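Long-range contact in MsStt7d protein (Micromonas, PDB 4IX3), which probably phosphorylates protein substrates with ATP, as the kinase catalytic domain of a homolog of the state transition kinase Stt7: residues B[204-209]-B[229-234]. Sequence-based numbering, arbitrary orientation.
Sequences YYPGDG and PRPTKD
Tyr-204 and Pro-231 form the tight side of this contact. The CB of Pro-231 points toward 204-209 and lies 3.6 Å from Tyr-204 CD2, oblique to the aromatic ring. Tyr-204 is buried, and its side chain also touches Cys-195 and Leu-224. CG stands anti to the backbone N (chi1 -172°), and the ring's turn about chi2 (44°) brings CD2 up to the proline. Pro-231 CG also sits 3.2 Å from Tyr-204 O. Pro-206 extends the apolar patch, with its CD 4.0 Å from Pro-231 CD. With the aromatic ring cut back to an alanine, Pro-231 would probably lose its neighbour at CB and CG, with a gap opened beside Cys-195 and Leu-224.

The solvent side belongs to Arg-230, an exposed residue whose chain bends at chi2 (-83°). Its guanidinium turns back to Tyr-204 and Tyr-205, with Tyr-204 O at its edge, 3.1 Å from NH1. Tyr-205 CB is 3.2 Å from the same NH1. Pro-206 CD sits above one face of the guanidinium, nearer its border than its centre.

Both segments belong to the long loop between strand 193-194 and helix 236-243, the activation-segment region of the kinase fold. The contact joins apolar proline–tyrosine packing to a charged guanidinium set close to a backbone carbonyl, on the solvent side.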
loop_
_atom_site.group_PDB
_atom_site.type_symbol
_atom_site.label_atom_id
_atom_site.label_comp_id
_atom_site.label_asym_id
_atom_site.label_seq_id
_atom_site.Cartn_x
_atom_site.Cartn_y
_atom_site.Cartn_z
ATOM N N TYR B 204 -13.813 11.335 -5.236
ATOM C CA TYR B 204 -13.770 12.107 -6.473
ATOM C C TYR B 204 -13.345 13.529 -6.128
ATOM O O TYR B 204 -14.042 14.216 -5.403
ATOM C CB TYR B 204 -15.178 12.107 -7.041
ATOM C CG TYR B 204 -15.342 12.687 -8.432
ATOM C CD1 TYR B 204 -14.444 12.363 -9.449
ATOM C CD2 TYR B 204 -16.387 13.538 -8.725
ATOM C CE1 TYR B 204 -14.634 12.835 -10.744
ATOM C CE2 TYR B 204 -16.590 14.041 -10.013
ATOM C CZ TYR B 204 -15.728 13.655 -11.032
ATOM O OH TYR B 204 -15.928 14.084 -12.348
ATOM N N TYR B 205 -12.171 13.942 -6.593
ATOM C CA TYR B 205 -11.527 15.175 -6.114
ATOM C C TYR B 205 -10.594 15.673 -7.214
ATOM O O TYR B 205 -10.186 14.848 -8.045
ATOM C CB TYR B 205 -10.772 14.906 -4.793
ATOM C CG TYR B 205 -9.928 13.638 -4.826
ATOM C CD1 TYR B 205 -8.666 13.638 -5.422
ATOM C CD2 TYR B 205 -10.422 12.422 -4.334
ATOM C CE1 TYR B 205 -7.902 12.483 -5.463
ATOM C CE2 TYR B 205 -9.676 11.253 -4.405
ATOM C CZ TYR B 205 -8.411 11.290 -4.970
ATOM O OH TYR B 205 -7.628 10.150 -5.068
ATOM N N PRO B 206 -10.277 16.994 -7.253
ATOM C CA PRO B 206 -9.344 17.449 -8.279
ATOM C C PRO B 206 -7.944 17.002 -7.903
ATOM O O PRO B 206 -7.609 16.912 -6.707
ATOM C CB PRO B 206 -9.423 18.983 -8.232
ATOM C CG PRO B 206 -10.583 19.310 -7.355
ATOM C CD PRO B 206 -10.830 18.113 -6.473
ATOM N N GLY B 207 -7.124 16.760 -8.924
ATOM C CA GLY B 207 -5.718 16.435 -8.699
ATOM C C GLY B 207 -5.397 14.958 -8.758
ATOM O O GLY B 207 -6.295 14.103 -8.879
ATOM N N ASP B 208 -4.107 14.641 -8.710
ATOM C CA ASP B 208 -3.649 13.262 -8.814
ATOM C C ASP B 208 -4.308 12.408 -7.717
ATOM O O ASP B 208 -4.553 12.910 -6.598
ATOM C CB ASP B 208 -2.106 13.135 -8.864
ATOM C CG ASP B 208 -1.453 13.868 -10.083
ATOM O OD1 ASP B 208 -2.146 14.139 -11.084
ATOM O OD2 ASP B 208 -0.222 14.132 -10.102
ATOM N N GLY B 209 -4.636 11.155 -8.034
ATOM C CA GLY B 209 -5.037 10.139 -7.004
ATOM C C GLY B 209 -4.072 8.984 -7.155
ATOM O O GLY B 209 -3.117 9.133 -7.937
ATOM N N PRO B 229 -12.771 22.962 -10.467
ATOM C CA PRO B 229 -13.538 23.045 -9.230
ATOM C C PRO B 229 -13.632 21.699 -8.512
ATOM O O PRO B 229 -13.580 20.623 -9.134
ATOM C CB PRO B 229 -14.948 23.451 -9.692
ATOM C CG PRO B 229 -14.777 24.050 -11.040
ATOM C CD PRO B 229 -13.554 23.400 -11.639
ATOM N N ARG B 230 -13.790 21.781 -7.196
ATOM C CA ARG B 230 -14.176 20.652 -6.365
ATOM C C ARG B 230 -15.543 20.185 -6.824
ATOM O O ARG B 230 -16.392 21.021 -7.144
ATOM C CB ARG B 230 -14.297 21.128 -4.920
ATOM C CG ARG B 230 -13.187 20.645 -4.012
ATOM C CD ARG B 230 -13.534 19.242 -3.549
ATOM N NE ARG B 230 -12.464 18.588 -2.806
ATOM C CZ ARG B 230 -12.312 17.269 -2.743
ATOM N NH1 ARG B 230 -13.146 16.475 -3.417
ATOM N NH2 ARG B 230 -11.320 16.751 -2.025
ATOM N N PRO B 231 -15.760 18.854 -6.877
ATOM C CA PRO B 231 -17.069 18.403 -7.330
ATOM C C PRO B 231 -18.136 18.595 -6.262
ATOM O O PRO B 231 -17.926 18.289 -5.083
ATOM C CB PRO B 231 -16.877 16.909 -7.590
ATOM C CG PRO B 231 -15.643 16.525 -6.845
ATOM C CD PRO B 231 -14.788 17.756 -6.742
ATOM N N THR B 232 -19.247 19.178 -6.684
ATOM C CA THR B 232 -20.414 19.337 -5.836
ATOM C C THR B 232 -21.614 18.830 -6.621
ATOM O O THR B 232 -21.500 18.513 -7.818
ATOM C CB THR B 232 -20.645 20.826 -5.505
ATOM O OG1 THR B 232 -20.947 21.542 -6.713
ATOM C CG2 THR B 232 -19.397 21.429 -4.862
ATOM N N LYS B 233 -22.759 18.770 -5.946
ATOM C CA LYS B 233 -24.007 18.311 -6.546
ATOM C C LYS B 233 -24.413 19.160 -7.744
ATOM O O LYS B 233 -24.974 18.644 -8.707
ATOM C CB LYS B 233 -25.136 18.325 -5.514
ATOM C CG LYS B 233 -25.043 17.275 -4.417
ATOM C CD LYS B 233 -25.738 17.723 -3.133
ATOM C CE LYS B 233 -25.890 16.600 -2.114
ATOM N NZ LYS B 233 -24.598 16.070 -1.591
ATOM N N ASP B 234 -24.198 20.471 -7.664
ATOM C CA ASP B 234 -24.570 21.313 -8.798
ATOM C C ASP B 234 -23.652 21.226 -10.000
ATOM O O ASP B 234 -24.139 21.343 -11.117
ATOM C CB ASP B 234 -24.789 22.767 -8.400
ATOM C CG ASP B 234 -25.784 22.893 -7.282
ATOM O OD1 ASP B 234 -26.810 22.180 -7.328
ATOM O OD2 ASP B 234 -25.498 23.648 -6.333
#